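Side-chain contacts in galactose-binding-like protein (Bacteroides thetaiotaomicron, PDB 7M1B), which probably binds galactose-type sugars as a SusE-like protein and may have a degradative role in the handling of glycans by a gut bacterium: residues A[169-173]-A[174-178]; A[280-283]-A[284-287]; A[310-313]-A[314-317]. All blocks are in the same frame, centred on the assembly; numbering follows the deposited sequence.

Contact 1: residues A[169-173]-A[174-178]; sequences RGFSA and EPHDF
Ser172 and His176 are joined across an inverse gamma turn centred on Ala173, in the loop that leads from strand 163-168 of one antiparallel sheet to strand 176-183 of another. The carbonyl O of Ser172 accepts twice. The turn supplies a weak bond from Glu174 N, whose N-H...O angle is only 139°. His176 NE2 is the second donor, at 3.0 Å from Ser172 O. That carbonyl oxygen lies close to the imidazole plane, though the bond is bent and the nitrogen is tilted from the carbonyl plane.

The Ser172 hydroxyl is likewise used in two ways. OG donates to Glu174 OE2 at 2.7 Å, meeting the carboxylate on its anti side and 30° out of its plane, and it takes a weak share of the His176 N-H, with NE2 at 3.2 Å from OG. Ser172 OG sits between its own backbone N and carbonyl carbon (chi1 63°), which brings it within range of both partners.

Beside these polar groups, Phe171, His176 and Phe178 form an aromatic cluster of edge-to-face pairs. Phe171 turns its edge to the imidazole face and receives the edge of Phe178 on its own face. Thr144 of strand 138-144 touches both phenylalanines. The atom of Phe178 that stands over the centre of the Phe171 ring is CE1, 4.1 Å from Phe171 CZ.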
loop_
_atom_site.group_PDB
_atom_site.type_symbol
_atom_site.label_atom_id
_atom_site.label_comp_id
_atom_site.label_asym_id
_atom_site.label_seq_id
_atom_site.Cartn_x
_atom_site.Cartn_y
_atom_site.Cartn_z
ATOM N N ARG A 169 15.578 7.519 -2.987
ATOM C CA ARG A 169 15.769 6.226 -2.351
ATOM C C ARG A 169 17.196 5.769 -2.639
ATOM O O ARG A 169 17.991 6.524 -3.208
ATOM C CB ARG A 169 14.680 5.241 -2.818
ATOM C CG ARG A 169 13.278 5.634 -2.358
ATOM C CD ARG A 169 12.409 4.412 -2.251
ATOM N NE ARG A 169 11.053 4.852 -2.531
ATOM C CZ ARG A 169 10.093 4.987 -1.649
ATOM N NH1 ARG A 169 10.260 4.608 -0.393
ATOM N NH2 ARG A 169 8.907 5.371 -2.094
ATOM N N GLY A 170 17.533 4.555 -2.195
ATOM C CA GLY A 170 18.865 3.997 -2.381
ATOM C C GLY A 170 19.766 4.170 -1.161
ATOM O O GLY A 170 20.972 3.974 -1.281
ATOM N N PHE A 171 19.205 4.500 0.008
ATOM C CA PHE A 171 20.031 4.803 1.155
ATOM C C PHE A 171 19.855 3.754 2.260
ATOM O O PHE A 171 18.775 3.252 2.544
ATOM C CB PHE A 171 19.670 6.154 1.765
ATOM C CG PHE A 171 20.044 7.290 0.856
ATOM C CD1 PHE A 171 21.335 7.809 0.893
ATOM C CD2 PHE A 171 19.162 7.729 -0.118
ATOM C CE1 PHE A 171 21.723 8.819 0.030
ATOM C CE2 PHE A 171 19.539 8.756 -0.978
ATOM C CZ PHE A 171 20.822 9.278 -0.913
ATOM N N SER A 172 20.940 3.508 2.950
ATOM C CA SER A 172 20.946 2.623 4.091
ATOM C C SER A 172 20.172 3.217 5.289
ATOM O O SER A 172 20.125 4.430 5.452
ATOM C CB SER A 172 22.414 2.318 4.402
ATOM O OG SER A 172 23.125 3.490 4.765
ATOM N N ALA A 173 19.661 2.356 6.217
ATOM C CA ALA A 173 18.934 2.875 7.376
ATOM C C ALA A 173 19.877 3.141 8.550
ATOM O O ALA A 173 20.007 2.345 9.496
ATOM C CB ALA A 173 17.809 1.966 7.773
ATOM N N GLU A 174 20.534 4.288 8.445
ATOM C CA GLU A 174 21.426 4.891 9.422
ATOM C C GLU A 174 21.274 6.412 9.242
ATOM O O GLU A 174 20.835 6.870 8.165
ATOM C CB GLU A 174 22.851 4.413 9.118
ATOM C CG GLU A 174 23.341 4.854 7.752
ATOM C CD GLU A 174 24.746 4.334 7.505
ATOM O OE1 GLU A 174 25.720 4.871 8.140
ATOM O OE2 GLU A 174 24.863 3.326 6.762
ATOM N N PRO A 175 21.757 7.275 10.165
ATOM C CA PRO A 175 21.701 8.718 9.898
ATOM C C PRO A 175 22.528 9.156 8.691
ATOM O O PRO A 175 23.668 8.777 8.513
ATOM C CB PRO A 175 22.212 9.404 11.196
ATOM C CG PRO A 175 22.431 8.293 12.221
ATOM C CD PRO A 175 22.270 6.960 11.521
ATOM N N HIS A 176 21.934 10.017 7.850
ATOM C CA HIS A 176 22.648 10.635 6.750
ATOM C C HIS A 176 22.308 12.117 6.710
ATOM O O HIS A 176 21.215 12.522 7.112
ATOM C CB HIS A 176 22.167 10.085 5.413
ATOM C CG HIS A 176 22.387 8.637 5.194
ATOM N ND1 HIS A 176 23.589 8.133 4.739
ATOM C CD2 HIS A 176 21.536 7.601 5.325
ATOM C CE1 HIS A 176 23.469 6.831 4.581
ATOM N NE2 HIS A 176 22.196 6.504 4.861
ATOM N N ASP A 177 23.289 12.910 6.276
ATOM C CA ASP A 177 23.119 14.342 6.141
ATOM C C ASP A 177 22.603 14.623 4.734
ATOM O O ASP A 177 23.169 14.108 3.747
ATOM C CB ASP A 177 24.478 15.009 6.388
ATOM C CG ASP A 177 25.079 14.670 7.738
ATOM O OD1 ASP A 177 24.304 14.541 8.713
ATOM O OD2 ASP A 177 26.334 14.563 7.806
ATOM N N PHE A 178 21.514 15.402 4.681
ATOM C CA PHE A 178 20.890 15.794 3.429
ATOM C C PHE A 178 20.939 17.317 3.290
ATOM O O PHE A 178 20.917 18.059 4.285
ATOM C CB PHE A 178 19.449 15.265 3.353
ATOM C CG PHE A 178 19.323 13.757 3.348
ATOM C CD1 PHE A 178 19.424 13.047 2.152
ATOM C CD2 PHE A 178 19.115 13.041 4.525
ATOM C CE1 PHE A 178 19.302 11.666 2.112
ATOM C CE2 PHE A 178 18.971 11.662 4.478
ATOM C CZ PHE A 178 19.087 10.979 3.283
#

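Contact 2: residues A[280-283]-A[284-287]; sequences GSYY and YRAG
Arg285 folds back over Tyr282 at the end of two overlapping beta turns, a type I turn from Gly280 to Tyr283 and a type II turn from Tyr282 to Arg285. The Arg285 side chain leaves the backbone with CG between N and the carbonyl carbon (chi1 68°), then runs extended from CG to NE. This path carries the guanidinium onto the phenol ring, which Tyr282 offers face-on by setting its CG anti to the carbonyl carbon, beside the backbone N. The planes are 25° apart, and Arg285 CZ lies 4.3 Å from the centroid of the Tyr282 ring, over the face. NH2 is the atom above the ring centre, 3.7 Å from Tyr282 CE2. At the edge of the same ring, Ala286 CB approaches Tyr282 CD2 to 3.7 Å.

The rotation of the guanidinium is fixed by a second contact, since NE donates to the carbonyl O of Ser281 at 2.9 Å with a nearly straight N-H...O angle of 157°.

Within the type II turn, Tyr284 takes the left-handed backbone conformation of the third position, and its CD2 rests 3.7 Å from Tyr283 CB. Both tyrosines lean on helix 331-338, and Tyr284 OH bonds to the carbonyl O of Ile319.

Such stacking would let the guanidinium charge interact favourably with the tyrosine pi face, while NE is tied to the backbone of the preceding turn.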
loop_
_atom_site.group_PDB
_atom_site.type_symbol
_atom_site.label_atom_id
_atom_site.label_comp_id
_atom_site.label_asym_id
_atom_site.label_seq_id
_atom_site.Cartn_x
_atom_site.Cartn_y
_atom_site.Cartn_z
ATOM N N GLY A 280 -3.282 -25.768 -6.083
ATOM C CA GLY A 280 -3.050 -24.878 -7.211
ATOM C C GLY A 280 -4.250 -24.679 -8.147
ATOM O O GLY A 280 -4.270 -23.685 -8.898
ATOM N N SER A 281 -5.214 -25.610 -8.142
ATOM C CA SER A 281 -6.233 -25.479 -9.176
ATOM C C SER A 281 -7.171 -24.301 -8.906
ATOM O O SER A 281 -7.888 -23.879 -9.795
ATOM C CB SER A 281 -7.041 -26.742 -9.339
ATOM O OG SER A 281 -7.771 -26.996 -8.161
ATOM N N TYR A 282 -7.147 -23.756 -7.688
ATOM C CA TYR A 282 -8.012 -22.626 -7.329
ATOM C C TYR A 282 -7.423 -21.259 -7.645
ATOM O O TYR A 282 -8.070 -20.230 -7.445
ATOM C CB TYR A 282 -8.457 -22.711 -5.871
ATOM C CG TYR A 282 -9.553 -23.719 -5.738
ATOM C CD1 TYR A 282 -9.245 -25.076 -5.510
ATOM C CD2 TYR A 282 -10.888 -23.317 -5.652
ATOM C CE1 TYR A 282 -10.270 -26.016 -5.386
ATOM C CE2 TYR A 282 -11.922 -24.247 -5.605
ATOM C CZ TYR A 282 -11.605 -25.601 -5.370
ATOM O OH TYR A 282 -12.629 -26.527 -5.264
ATOM N N TYR A 283 -6.143 -21.240 -8.034
ATOM C CA TYR A 283 -5.592 -19.949 -8.419
ATOM C C TYR A 283 -6.358 -19.308 -9.578
ATOM O O TYR A 283 -6.834 -19.965 -10.531
ATOM C CB TYR A 283 -4.078 -20.043 -8.732
ATOM C CG TYR A 283 -3.179 -20.336 -7.561
ATOM C CD1 TYR A 283 -3.360 -19.694 -6.328
ATOM C CD2 TYR A 283 -2.087 -21.206 -7.698
ATOM C CE1 TYR A 283 -2.498 -19.952 -5.258
ATOM C CE2 TYR A 283 -1.204 -21.454 -6.630
ATOM C CZ TYR A 283 -1.372 -20.767 -5.443
ATOM O OH TYR A 283 -0.560 -21.025 -4.362
ATOM N N TYR A 284 -6.445 -17.993 -9.500
ATOM C CA TYR A 284 -6.938 -17.133 -10.581
ATOM C C TYR A 284 -8.409 -17.466 -10.916
ATOM O O TYR A 284 -8.831 -17.346 -12.068
ATOM C CB TYR A 284 -6.022 -17.287 -11.812
ATOM C CG TYR A 284 -4.660 -16.709 -11.536
ATOM C CD1 TYR A 284 -4.459 -15.335 -11.434
ATOM C CD2 TYR A 284 -3.599 -17.567 -11.407
ATOM C CE1 TYR A 284 -3.196 -14.805 -11.167
ATOM C CE2 TYR A 284 -2.331 -17.059 -11.116
ATOM C CZ TYR A 284 -2.131 -15.676 -11.056
ATOM O OH TYR A 284 -0.909 -15.132 -10.770
ATOM N N ARG A 285 -9.158 -17.882 -9.899
ATOM C CA ARG A 285 -10.610 -18.090 -10.015
ATOM C C ARG A 285 -11.130 -18.305 -8.583
ATOM O O ARG A 285 -10.368 -18.172 -7.608
ATOM C CB ARG A 285 -10.892 -19.360 -10.850
ATOM C CG ARG A 285 -10.493 -20.713 -10.240
ATOM C CD ARG A 285 -10.875 -21.976 -11.054
ATOM N NE ARG A 285 -10.680 -23.273 -10.340
ATOM C CZ ARG A 285 -11.587 -24.024 -9.672
ATOM N NH1 ARG A 285 -12.849 -23.611 -9.577
ATOM N NH2 ARG A 285 -11.217 -25.184 -9.097
ATOM N N ALA A 286 -12.462 -18.461 -8.456
ATOM C CA ALA A 286 -13.055 -18.875 -7.192
ATOM C C ALA A 286 -12.644 -17.973 -6.024
ATOM O O ALA A 286 -12.160 -18.422 -4.974
ATOM C CB ALA A 286 -12.720 -20.340 -6.915
ATOM N N GLY A 287 -12.810 -16.681 -6.265
ATOM C CA GLY A 287 -12.643 -15.685 -5.224
ATOM C C GLY A 287 -11.300 -14.957 -5.305
ATOM O O GLY A 287 -11.155 -13.993 -4.563
#

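Contact 3: residues A[310-313]-A[314-317]; sequences WTKL and ADCE
Lys312 reaches along its own strand to Asp315, three residues on. Its CB starts toward 314-317, and CG, set anti to the backbone N and beside the carbonyl carbon (chi1 -166°), comes to 4.2 Å from the carbonyl O of Ala314. CD, one bond further, already lies 4.0 Å from Asp315 OD1. The chain then bends at chi3 (99°), which swings CE across the carboxylate, 3.3 Å from OD1 and 3.6 Å from OD2 of Asp315. NZ ends the path in a salt bridge. Its stronger bond is to Asp315 OD1 at 2.9 Å, meeting the oxygen on its syn side and 16° out of the carboxylate plane; the bond from NZ to Asp315 OD2, at 3.3 Å, is weak.

In a regular strand, residues three apart would lie on opposite faces of the sheet. Here a classic beta bulge intervenes: Leu313 and Ala314 both face Val294 on the antiparallel strand 292-297, and the extra residue lets Lys312 and Asp315 project from the same face. The two side chains cross at about a right angle, while Leu313 is directed the other way, against Val352 and Ile355 of strand 352-362.

Lys312 NZ also has a long, weak ion pair with Glu293 OE2, and the lysine side chain rests on Trp295 of strand 292-297. With an alanine in place of this lysine, the carboxylate of Asp315 would probably be left without its cationic mate, beside the acidic Glu293 that it touches.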
loop_
_atom_site.group_PDB
_atom_site.type_symbol
_atom_site.label_atom_id
_atom_site.label_comp_id
_atom_site.label_asym_id
_atom_site.label_seq_id
_atom_site.Cartn_x
_atom_site.Cartn_y
_atom_site.Cartn_z
ATOM N N TRP A 310 -11.133 7.931 5.725
ATOM C CA TRP A 310 -10.247 6.916 5.150
ATOM C C TRP A 310 -9.384 7.549 4.059
ATOM O O TRP A 310 -9.888 8.390 3.295
ATOM C CB TRP A 310 -11.078 5.756 4.562
ATOM C CG TRP A 310 -11.704 4.904 5.645
ATOM C CD1 TRP A 310 -12.962 5.047 6.208
ATOM C CD2 TRP A 310 -11.156 3.687 6.182
ATOM N NE1 TRP A 310 -13.180 4.015 7.128
ATOM C CE2 TRP A 310 -12.076 3.184 7.120
ATOM C CE3 TRP A 310 -9.913 3.033 5.985
ATOM C CZ2 TRP A 310 -11.828 1.978 7.825
ATOM C CZ3 TRP A 310 -9.670 1.884 6.703
ATOM C CH2 TRP A 310 -10.602 1.396 7.594
ATOM N N THR A 311 -8.108 7.116 3.937
ATOM C CA THR A 311 -7.122 7.611 2.969
ATOM C C THR A 311 -6.710 6.446 2.065
ATOM O O THR A 311 -6.476 5.306 2.555
ATOM C CB THR A 311 -5.852 8.151 3.666
ATOM O OG1 THR A 311 -6.267 9.208 4.522
ATOM C CG2 THR A 311 -4.807 8.646 2.698
ATOM N N LYS A 312 -6.633 6.689 0.763
ATOM C CA LYS A 312 -6.170 5.656 -0.141
ATOM C C LYS A 312 -4.648 5.492 -0.057
ATOM O O LYS A 312 -3.871 6.486 -0.057
ATOM C CB LYS A 312 -6.603 5.948 -1.573
ATOM C CG LYS A 312 -6.443 4.742 -2.490
ATOM C CD LYS A 312 -6.996 4.979 -3.881
ATOM C CE LYS A 312 -5.925 5.341 -4.857
ATOM N NZ LYS A 312 -6.492 5.454 -6.232
ATOM N N LEU A 313 -4.238 4.205 0.042
ATOM C CA LEU A 313 -2.819 3.896 0.208
ATOM C C LEU A 313 -2.154 3.196 -0.980
ATOM O O LEU A 313 -0.912 3.243 -1.054
ATOM C CB LEU A 313 -2.643 2.949 1.414
ATOM C CG LEU A 313 -3.373 3.354 2.694
ATOM C CD1 LEU A 313 -3.161 2.284 3.781
ATOM C CD2 LEU A 313 -2.974 4.740 3.255
ATOM N N ALA A 314 -2.901 2.490 -1.847
ATOM C CA ALA A 314 -2.290 1.717 -2.940
ATOM C C ALA A 314 -3.383 1.329 -3.915
ATOM O O ALA A 314 -4.547 1.161 -3.525
ATOM C CB ALA A 314 -1.653 0.440 -2.413
ATOM N N ASP A 315 -2.986 1.304 -5.203
ATOM C CA ASP A 315 -3.762 0.667 -6.253
ATOM C C ASP A 315 -3.007 -0.601 -6.587
ATOM O O ASP A 315 -1.747 -0.596 -6.729
ATOM C CB ASP A 315 -3.792 1.543 -7.505
ATOM C CG ASP A 315 -4.548 2.839 -7.294
ATOM O OD1 ASP A 315 -5.763 2.795 -6.988
ATOM O OD2 ASP A 315 -3.937 3.871 -7.533
ATOM N N CYS A 316 -3.775 -1.681 -6.750
ATOM C CA CYS A 316 -3.135 -2.968 -6.860
ATOM C C CYS A 316 -3.772 -3.792 -7.963
ATOM O O CYS A 316 -5.014 -3.849 -8.029
ATOM C CB CYS A 316 -3.288 -3.767 -5.567
ATOM S SG CYS A 316 -2.652 -2.950 -4.081
ATOM N N GLU A 317 -2.947 -4.517 -8.699
ATOM C CA GLU A 317 -3.447 -5.505 -9.679
ATOM C C GLU A 317 -2.670 -6.812 -9.573
ATOM O O GLU A 317 -1.447 -6.844 -9.766
ATOM C CB GLU A 317 -3.393 -4.912 -11.107
ATOM C CG GLU A 317 -3.859 -5.965 -12.130
ATOM C CD GLU A 317 -4.083 -5.489 -13.542
ATOM O OE1 GLU A 317 -3.776 -4.324 -13.772
ATOM O OE2 GLU A 317 -4.549 -6.257 -14.395
#

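How the contacts relate
The three contacts hold different elements: contact 1 the connection between two sheets, contact 2 the loop between strands 256-274 and 289-290, contact 3 strand 311-317. Contacts 2 and 3 lie in the same galactose-binding-like part of the chain, contact 1 in a different one. Contact 1 is a surface contact and contact 2 is partly buried, on the opposite side of the chain's centre. Contact 3, the most central, is also partly buried: its ion pair involves an exposed aspartate, while the two apolar residues of the bulge are buried. Contact 1, at the junction of a loop and strand 176-183, and contact 2, wholly in a loop, combine aromatic faces with backbone carbonyl acceptors, whereas contact 3 relies on opposite charges.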